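Local coordinates for gluconate kinase (Lactobacillus acidophilus, PDB 3LL3), which binds ATP and D-xylulose and, as an FGGY-family carbohydrate kinase, probably transfers phosphate from ATP to a sugar or sugar acid such as gluconate, at residues V395-T400 and V419-M424; F408-C413 and K459-N464; G246-D251 and S449-F454. One frame throughout, in Å; residues are numbered along the deposited sequence.

Interaction 1. Residues V395-T400 and V419-M424; sequences VAINAT and VPIVTM
Ile397 is tied to Pro420 and Val422 by its backbone: its N donates to Pro420 O (3.0 Å), and its O receives the N-H of Val422, a nearly straight bond (174° at the hydrogen). Val422 O then takes the N-H of Ala399 at 2.8 Å, so Ile397 brackets Ile421 while Val422 brackets Asn398, the alternation expected of parallel strands. Ile421 can be traced outward. At its CB, chi1 of -63° sets CG1 beside the backbone N and leaves CG2 anti to it; CG2 rests 3.9 Å from Ala399 CB. The CG1 branch turns CD1 back to 3.7 Å from Ile397 CB. The same side chain also packs on Cys413 and Ala414 of helix 407-417. That helix links the two strands as a beta-alpha-beta unit in the C-terminal half of this actin-like ATPase fold, and the short strand axes lie 36° apart. Around Asn398 and Val422, which share the opposite face from Ile421, Ala396 CB meets Val422 CG2, and the bent side chain of Met424, present as selenomethionine, brings SE to 4.1 Å from Asn398 CB. Toward the C-terminal ends the ladder opens: Ale399 O and Met424 N stand 3.8 Å apart, and water 1 bridges them, 2.7 Å from Ala399 O and accepting the N-H of Met424. The side chain of Thr400, whose hydroxyl bonds to Asn258, is about 7 Å from the bound ATP.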
loop_
_atom_site.group_PDB
_atom_site.type_symbol
_atom_site.label_atom_id
_atom_site.label_comp_id
_atom_site.label_asym_id
_atom_site.label_seq_id
_atom_site.Cartn_x
_atom_site.Cartn_y
_atom_site.Cartn_z
ATOM N N VAL A 395 29.300 10.715 -13.257
ATOM C CA VAL A 395 30.306 9.819 -12.680
ATOM C C VAL A 395 30.278 9.831 -11.149
ATOM O O VAL A 395 30.991 9.091 -10.496
ATOM C CB VAL A 395 31.725 10.206 -13.163
ATOM C CG1 VAL A 395 31.762 10.246 -14.674
ATOM C CG2 VAL A 395 32.137 11.568 -12.589
ATOM N N ALA A 396 29.475 10.712 -10.575
ATOM C CA ALA A 396 29.344 10.784 -9.131
ATOM C C ALA A 396 28.109 11.598 -8.792
ATOM O O ALA A 396 27.681 12.441 -9.573
ATOM C CB ALA A 396 30.576 11.397 -8.492
ATOM N N ILE A 397 27.543 11.305 -7.631
ATOM C CA ILE A 397 26.470 12.078 -7.044
ATOM C C ILE A 397 27.055 12.701 -5.798
ATOM O O ILE A 397 27.483 11.978 -4.881
ATOM C CB ILE A 397 25.290 11.190 -6.578
ATOM C CG1 ILE A 397 24.803 10.264 -7.699
ATOM C CG2 ILE A 397 24.171 12.068 -6.035
ATOM C CD1 ILE A 397 24.315 10.967 -8.915
ATOM N N ASN A 398 27.117 14.030 -5.772
ATOM C CA ASN A 398 27.561 14.748 -4.587
ATOM C C ASN A 398 26.394 14.964 -3.639
ATOM O O ASN A 398 25.458 15.698 -3.958
ATOM C CB ASN A 398 28.206 16.078 -4.976
ATOM C CG ASN A 398 29.360 15.893 -5.945
ATOM O OD1 ASN A 398 29.982 16.853 -6.396
ATOM N ND2 ASN A 398 29.647 14.653 -6.269
ATOM N N ALA A 399 26.470 14.335 -2.471
ATOM C CA ALA A 399 25.312 14.142 -1.607
ATOM C C ALA A 399 25.407 14.814 -0.252
ATOM O O ALA A 399 26.442 14.767 0.413
ATOM C CB ALA A 399 25.057 12.644 -1.419
ATOM N N THR A 400 24.294 15.386 0.176
ATOM C CA THR A 400 24.208 16.057 1.459
ATOM C C THR A 400 22.809 15.839 2.026
ATOM O O THR A 400 21.929 15.357 1.323
ATOM C CB THR A 400 24.412 17.581 1.293
ATOM O OG1 THR A 400 23.493 18.087 0.318
ATOM C CG2 THR A 400 25.845 17.908 0.832
ATOM N N VAL A 419 25.796 4.652 -9.189
ATOM C CA VAL A 419 26.923 5.544 -9.423
ATOM C C VAL A 419 27.527 5.842 -8.037
ATOM O O VAL A 419 26.843 5.706 -7.011
ATOM C CB VAL A 419 26.505 6.855 -10.172
ATOM C CG1 VAL A 419 25.617 6.562 -11.370
ATOM C CG2 VAL A 419 25.790 7.784 -9.258
ATOM N N PRO A 420 28.814 6.206 -7.984
ATOM C CA PRO A 420 29.374 6.460 -6.654
ATOM C C PRO A 420 28.704 7.653 -5.968
ATOM O O PRO A 420 28.358 8.645 -6.623
ATOM C CB PRO A 420 30.847 6.760 -6.944
ATOM C CG PRO A 420 31.106 6.142 -8.289
ATOM C CD PRO A 420 29.832 6.313 -9.042
ATOM N N ILE A 421 28.525 7.539 -4.654
ATOM C CA ILE A 421 27.971 8.609 -3.842
ATOM C C ILE A 421 29.130 9.285 -3.102
ATOM O O ILE A 421 29.906 8.619 -2.398
ATOM C CB ILE A 421 26.943 8.049 -2.822
ATOM C CG1 ILE A 421 25.738 7.414 -3.544
ATOM C CG2 ILE A 421 26.560 9.111 -1.790
ATOM C CD1 ILE A 421 24.797 8.410 -4.155
ATOM N N VAL A 422 29.271 10.594 -3.297
ATOM C CA VAL A 422 30.304 11.371 -2.623
ATOM C C VAL A 422 29.705 12.300 -1.586
ATOM O O VAL A 422 28.939 13.201 -1.925
ATOM C CB VAL A 422 31.106 12.220 -3.622
ATOM C CG1 VAL A 422 32.205 12.976 -2.902
ATOM C CG2 VAL A 422 31.655 11.349 -4.733
ATOM N N THR A 423 30.054 12.092 -0.321
ATOM C CA THR A 423 29.555 12.950 0.739
ATOM C C THR A 423 30.531 14.101 0.915
ATOM O O THR A 423 31.691 13.997 0.526
ATOM C CB THR A 423 29.356 12.190 2.060
ATOM O OG1 THR A 423 30.546 11.448 2.363
ATOM C CG2 THR A 423 28.196 11.232 1.937
HETATM N N MSE A 424 30.052 15.206 1.470
HETATM C CA MSE A 424 30.830 16.444 1.499
HETATM C C MSE A 424 31.172 16.821 2.923
HETATM O O MSE A 424 30.421 16.526 3.856
HETATM C CB MSE A 424 30.045 17.593 0.846
HETATM C CG MSE A 424 29.394 17.206 -0.470
HETATM SE SE MSE A 424 30.713 16.696 -1.844
HETATM C CE MSE A 424 31.741 18.392 -1.841
HETATM O O HOH W 1 27.312 15.016 2.939
#

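Interaction 2. Residues F408-C413 and K459-N464; sequences FVRQLC and KVYFPN
Where helix 407-417 packs against strand 457-461, an edge strand of the seven-stranded sheet within this chain, Arg410 lies across the ring of Tyr461. The contact is a CH-pi one: Arg410 CB stands 3.7 Å from the centroid of the Tyr461 ring, only 5° off its normal. From there the arginine chain runs extended from CG to NE above the ring toward its hydroxyl, with CD 3.4 Å from Tyr461 CZ. The guanidinium presents its edge to the hydroxyl, and NH1 donates to Tyr461 OH at 2.9 Å with an angle of 162° at the hydrogen. The oxygen lies in the guanidinium plane, although that plane is tilted 66° from the ring. Two further bonds fix the pair, Arg410 NE to Leu404 O and Tyr461 OH to Asp407 OD1. Lys459 brings CE to the guanidinium edge, its like-charged NZ remaining 5.1 Å from Arg410 NH1. From the next residue, the amide end of Gln411 sits at the edge of the Tyr461 ring, next to the Phe462 carbonyl. Tyr461 also packs on Ile421 and Thr423 of strand 421-424, while beyond the strand Asn464 OD1 caps Glu467 N at the start of helix 465-485.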
loop_
_atom_site.group_PDB
_atom_site.type_symbol
_atom_site.label_atom_id
_atom_site.label_comp_id
_atom_site.label_asym_id
_atom_site.label_seq_id
_atom_site.Cartn_x
_atom_site.Cartn_y
_atom_site.Cartn_z
ATOM N N PHE A 408 24.276 3.328 5.945
ATOM C CA PHE A 408 23.326 2.427 5.320
ATOM C C PHE A 408 22.584 3.153 4.165
ATOM O O PHE A 408 22.481 2.656 3.035
ATOM C CB PHE A 408 22.343 1.898 6.368
ATOM C CG PHE A 408 21.178 1.146 5.777
ATOM C CD1 PHE A 408 21.384 -0.014 5.053
ATOM C CD2 PHE A 408 19.879 1.601 5.949
ATOM C CE1 PHE A 408 20.306 -0.707 4.488
ATOM C CE2 PHE A 408 18.796 0.912 5.407
ATOM C CZ PHE A 408 19.008 -0.240 4.670
ATOM N N VAL A 409 22.085 4.339 4.451
ATOM C CA VAL A 409 21.360 5.089 3.417
ATOM C C VAL A 409 22.302 5.558 2.306
ATOM O O VAL A 409 21.958 5.517 1.137
ATOM C CB VAL A 409 20.561 6.255 4.014
ATOM C CG1 VAL A 409 19.934 7.154 2.906
ATOM C CG2 VAL A 409 19.470 5.702 4.929
ATOM N N ARG A 410 23.505 5.976 2.669
ATOM C CA ARG A 410 24.473 6.382 1.658
ATOM C C ARG A 410 24.735 5.245 0.691
ATOM O O ARG A 410 24.719 5.435 -0.525
ATOM C CB ARG A 410 25.769 6.857 2.320
ATOM C CG ARG A 410 25.606 8.189 3.024
ATOM C CD ARG A 410 26.748 8.477 3.971
ATOM N NE ARG A 410 26.610 9.803 4.566
ATOM C CZ ARG A 410 27.541 10.378 5.321
ATOM N NH1 ARG A 410 28.674 9.726 5.584
ATOM N NH2 ARG A 410 27.348 11.596 5.814
ATOM N N GLN A 411 24.955 4.050 1.236
ATOM C CA GLN A 411 25.263 2.896 0.406
ATOM C C GLN A 411 24.070 2.462 -0.420
ATOM O O GLN A 411 24.200 2.035 -1.581
ATOM C CB GLN A 411 25.755 1.718 1.275
ATOM C CG GLN A 411 26.224 0.538 0.448
ATOM C CD GLN A 411 27.444 0.885 -0.394
ATOM O OE1 GLN A 411 27.478 0.636 -1.602
ATOM N NE2 GLN A 411 28.441 1.483 0.239
ATOM N N LEU A 412 22.896 2.553 0.191
ATOM C CA LEU A 412 21.665 2.215 -0.512
ATOM C C LEU A 412 21.480 3.129 -1.732
ATOM O O LEU A 412 21.079 2.684 -2.814
ATOM C CB LEU A 412 20.481 2.360 0.443
ATOM C CG LEU A 412 19.517 1.194 0.419
ATOM C CD1 LEU A 412 18.540 1.276 1.567
ATOM C CD2 LEU A 412 18.793 1.234 -0.892
ATOM N N CYS A 413 21.780 4.411 -1.559
ATOM C CA CYS A 413 21.695 5.356 -2.688
ATOM C C CYS A 413 22.650 4.938 -3.784
ATOM O O CYS A 413 22.295 4.912 -4.958
ATOM C CB CYS A 413 22.047 6.779 -2.243
ATOM S SG CYS A 413 20.741 7.603 -1.293
ATOM N N LYS A 459 33.645 11.393 2.119
ATOM C CA LYS A 459 33.664 9.937 1.911
ATOM C C LYS A 459 33.041 9.558 0.568
ATOM O O LYS A 459 32.148 10.260 0.087
ATOM C CB LYS A 459 32.912 9.219 3.037
ATOM C CG LYS A 459 33.806 8.736 4.170
ATOM C CD LYS A 459 33.705 9.600 5.402
ATOM C CE LYS A 459 32.608 9.102 6.322
ATOM N NZ LYS A 459 33.160 8.149 7.311
ATOM N N VAL A 460 33.513 8.468 -0.038
ATOM C CA VAL A 460 32.916 7.967 -1.271
ATOM C C VAL A 460 32.319 6.567 -1.034
ATOM O O VAL A 460 32.912 5.733 -0.331
ATOM C CB VAL A 460 33.925 7.869 -2.415
ATOM C CG1 VAL A 460 33.221 7.504 -3.707
ATOM C CG2 VAL A 460 34.712 9.159 -2.565
ATOM N N TYR A 461 31.150 6.322 -1.609
ATOM C CA TYR A 461 30.495 5.022 -1.509
ATOM C C TYR A 461 30.299 4.453 -2.906
ATOM O O TYR A 461 29.551 5.027 -3.696
ATOM C CB TYR A 461 29.140 5.183 -0.810
ATOM C CG TYR A 461 29.272 5.721 0.598
ATOM C CD1 TYR A 461 29.233 4.870 1.695
ATOM C CD2 TYR A 461 29.456 7.074 0.828
ATOM C CE1 TYR A 461 29.357 5.351 2.974
ATOM C CE2 TYR A 461 29.584 7.564 2.104
ATOM C CZ TYR A 461 29.537 6.699 3.180
ATOM O OH TYR A 461 29.681 7.188 4.470
ATOM N N PHE A 462 30.970 3.343 -3.224
ATOM C CA PHE A 462 30.789 2.722 -4.535
ATOM C C PHE A 462 29.644 1.721 -4.521
ATOM O O PHE A 462 29.414 1.061 -3.511
ATOM C CB PHE A 462 32.070 2.038 -5.007
ATOM C CG PHE A 462 33.243 2.968 -5.100
ATOM C CD1 PHE A 462 34.075 3.163 -4.001
ATOM C CD2 PHE A 462 33.505 3.660 -6.273
ATOM C CE1 PHE A 462 35.163 4.055 -4.069
ATOM C CE2 PHE A 462 34.601 4.540 -6.352
ATOM C CZ PHE A 462 35.426 4.730 -5.237
ATOM N N PRO A 463 28.917 1.610 -5.644
ATOM C CA PRO A 463 27.822 0.635 -5.756
ATOM C C PRO A 463 28.339 -0.773 -5.485
ATOM O O PRO A 463 29.377 -1.151 -6.013
ATOM C CB PRO A 463 27.385 0.763 -7.216
ATOM C CG PRO A 463 27.799 2.182 -7.596
ATOM C CD PRO A 463 29.098 2.390 -6.880
ATOM N N ASN A 464 27.647 -1.511 -4.627
ATOM C CA ASN A 464 27.885 -2.937 -4.460
ATOM C C ASN A 464 27.152 -3.655 -5.607
ATOM O O ASN A 464 25.927 -3.537 -5.750
ATOM C CB ASN A 464 27.407 -3.370 -3.069
ATOM C CG ASN A 464 27.429 -4.867 -2.878
ATOM O OD1 ASN A 464 26.718 -5.604 -3.565
ATOM N ND2 ASN A 464 28.224 -5.330 -1.911
#

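Interaction 3. Residues G246-D251 and S449-F454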
loop_
_atom_site.group_PDB
_atom_site.type_symbol
_atom_site.label_atom_id
_atom_site.label_comp_id
_atom_site.label_asym_id
_atom_site.label_seq_id
_atom_site.Cartn_x
_atom_site.Cartn_y
_atom_site.Cartn_z
ATOM N N GLY A 246 27.882 24.642 -4.643
ATOM C CA GLY A 246 28.409 24.521 -3.287
ATOM C C GLY A 246 28.826 23.109 -2.855
ATOM O O GLY A 246 29.470 22.932 -1.797
ATOM N N VAL A 247 28.451 22.111 -3.652
ATOM C CA VAL A 247 28.898 20.730 -3.445
ATOM C C VAL A 247 29.815 20.306 -4.586
ATOM O O VAL A 247 30.050 19.115 -4.819
ATOM C CB VAL A 247 27.723 19.729 -3.258
ATOM C CG1 VAL A 247 26.899 20.088 -2.014
ATOM C CG2 VAL A 247 26.835 19.624 -4.520
ATOM N N ASN A 248 30.343 21.308 -5.284
ATOM C CA ASN A 248 31.286 21.101 -6.382
ATOM C C ASN A 248 30.704 20.353 -7.569
ATOM O O ASN A 248 31.431 19.687 -8.304
ATOM C CB ASN A 248 32.539 20.375 -5.900
ATOM C CG ASN A 248 33.735 20.654 -6.780
ATOM O OD1 ASN A 248 33.784 21.686 -7.447
ATOM N ND2 ASN A 248 34.705 19.739 -6.792
ATOM N N ALA A 249 29.392 20.423 -7.747
ATOM C CA ALA A 249 28.786 19.806 -8.925
ATOM C C ALA A 249 28.588 20.874 -9.983
ATOM O O ALA A 249 27.475 21.341 -10.205
ATOM C CB ALA A 249 27.465 19.117 -8.574
ATOM N N ILE A 250 29.676 21.265 -10.636
ATOM C CA ILE A 250 29.666 22.480 -11.470
ATOM C C ILE A 250 29.372 22.156 -12.928
ATOM O O ILE A 250 29.120 23.057 -13.739
ATOM C CB ILE A 250 30.992 23.244 -11.374
ATOM C CG1 ILE A 250 32.112 22.383 -11.952
ATOM C CG2 ILE A 250 31.290 23.597 -9.923
ATOM C CD1 ILE A 250 33.458 23.026 -11.904
ATOM N N ASP A 251 29.381 20.869 -13.258
ATOM C CA ASP A 251 29.099 20.465 -14.635
ATOM C C ASP A 251 28.339 19.147 -14.708
ATOM O O ASP A 251 28.083 18.503 -13.683
ATOM C CB ASP A 251 30.374 20.423 -15.493
ATOM C CG ASP A 251 31.422 19.464 -14.950
ATOM O OD1 ASP A 251 31.066 18.352 -14.493
ATOM O OD2 ASP A 251 32.616 19.835 -14.993
ATOM N N SER A 449 35.422 26.489 -11.215
ATOM C CA SER A 449 35.997 25.220 -10.769
ATOM C C SER A 449 36.824 25.385 -9.507
ATOM O O SER A 449 37.075 24.427 -8.773
ATOM C CB SER A 449 36.852 24.590 -11.874
ATOM O OG SER A 449 37.907 25.449 -12.277
ATOM N N GLU A 450 37.258 26.608 -9.245
ATOM C CA GLU A 450 38.088 26.835 -8.077
ATOM C C GLU A 450 37.316 26.629 -6.773
ATOM O O GLU A 450 37.916 26.513 -5.717
ATOM C CB GLU A 450 38.754 28.225 -8.137
ATOM C CG GLU A 450 39.704 28.397 -9.324
ATOM C CD GLU A 450 40.104 29.847 -9.557
ATOM O OE1 GLU A 450 40.060 30.635 -8.591
ATOM O OE2 GLU A 450 40.467 30.198 -10.702
ATOM N N ILE A 451 35.989 26.586 -6.845
ATOM C CA ILE A 451 35.170 26.360 -5.651
ATOM C C ILE A 451 35.498 25.012 -5.016
ATOM O O ILE A 451 35.258 24.794 -3.829
ATOM C CB ILE A 451 33.659 26.437 -5.959
ATOM C CG1 ILE A 451 32.873 26.691 -4.674
ATOM C CG2 ILE A 451 33.179 25.151 -6.661
ATOM C CD1 ILE A 451 31.431 27.079 -4.915
ATOM N N GLY A 452 36.059 24.113 -5.813
ATOM C CA GLY A 452 36.492 22.812 -5.327
ATOM C C GLY A 452 37.417 22.876 -4.128
ATOM O O GLY A 452 37.470 21.948 -3.324
ATOM N N GLN A 453 38.164 23.962 -3.983
ATOM C CA GLN A 453 39.082 24.005 -2.860
ATOM C C GLN A 453 38.345 24.244 -1.560
ATOM O O GLN A 453 38.866 23.955 -0.481
ATOM C CB GLN A 453 40.203 25.019 -3.066
ATOM C CG GLN A 453 39.773 26.426 -3.248
ATOM C CD GLN A 453 40.961 27.332 -3.534
ATOM O OE1 GLN A 453 41.793 27.599 -2.647
ATOM N NE2 GLN A 453 41.052 27.804 -4.777
ATOM N N PHE A 454 37.119 24.745 -1.667
ATOM C CA PHE A 454 36.323 25.053 -0.491
ATOM C C PHE A 454 35.294 23.964 -0.238
ATOM O O PHE A 454 35.040 23.597 0.902
ATOM C CB PHE A 454 35.659 26.425 -0.667
ATOM C CG PHE A 454 36.656 27.515 -0.915
ATOM C CD1 PHE A 454 37.454 27.974 0.119
ATOM C CD2 PHE A 454 36.856 28.015 -2.185
ATOM C CE1 PHE A 454 38.404 28.942 -0.101
ATOM C CE2 PHE A 454 37.798 28.993 -2.415
ATOM C CZ PHE A 454 38.576 29.457 -1.369
HETATM O O HOH W 2 35.565 22.127 -9.186
#
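Ile250 and Ile451 pack their CG2 methyls against each other at 4.1 Å, joining the turn after helix 239-245 to a 3-10 segment that precedes strand 457-461. The turn is the Schellman motif that ends that helix: Asn248, with positive phi (64°), is its C-prime residue, Ala249 N bonding to Thr244 O and Asn248 N to Ile245 O. The tighter part is made of carbon-to-carbon contacts, with Ile451 as its buried member. Ile451 slides past Ile250 in the opposite direction; its other branch reaches toward the turn, with CD1 4.3 Å from Gly246 CA, and the side chain also meets Ala433 and Phe436 of helix 429-441. Ile250 has CG1 between its backbone N and carbonyl carbon (chi1 65°), and the fully extended second torsion carries CD1 outward until it lies 3.5 Å from CA of the exposed Ser449, with Ser449 CB scarcely farther off. On this more open side, where Asn248 and Gly452 are partly exposed, a water mediates. There the asparagine amide lies alongside the 3-10 backbone, OD1 being 3.6 Å from Gly452 CA and equally far from Ile451 CG2. Two acceptors face each other here, Asn248 OD1 and Ser449 O, 4.5 Å apart and unable to bond directly. Water 2 donates to both, 2.8 Å from Ser449 O and a rather short 2.5 Å from Asn248 OD1.

How the interactions relate
From the N terminus, residues 246-251 come first and wait almost 200 residues before interaction 3 closes that long loop at 449-454. Interaction 1, a short loop through one helix, lies wholly within it. Interaction 2 crosses both: 408-413 falls between the strands of interaction 1, whereas 459-464 follows the end of interaction 3. Spatially, interactions 1 and 2 both reach the same sheet, strands 421-424 and 457-461 being neighbours in it, with a probable backbone hydrogen bond between Thr423 N and Lys459 O at 2.8 Å. Interaction 3 meets interaction 1 through Val247, whose CG1 lies 3.7 Å from Thr400 CG2. Interactions 2 and 3 stay about 10 Å apart at their nearest atoms.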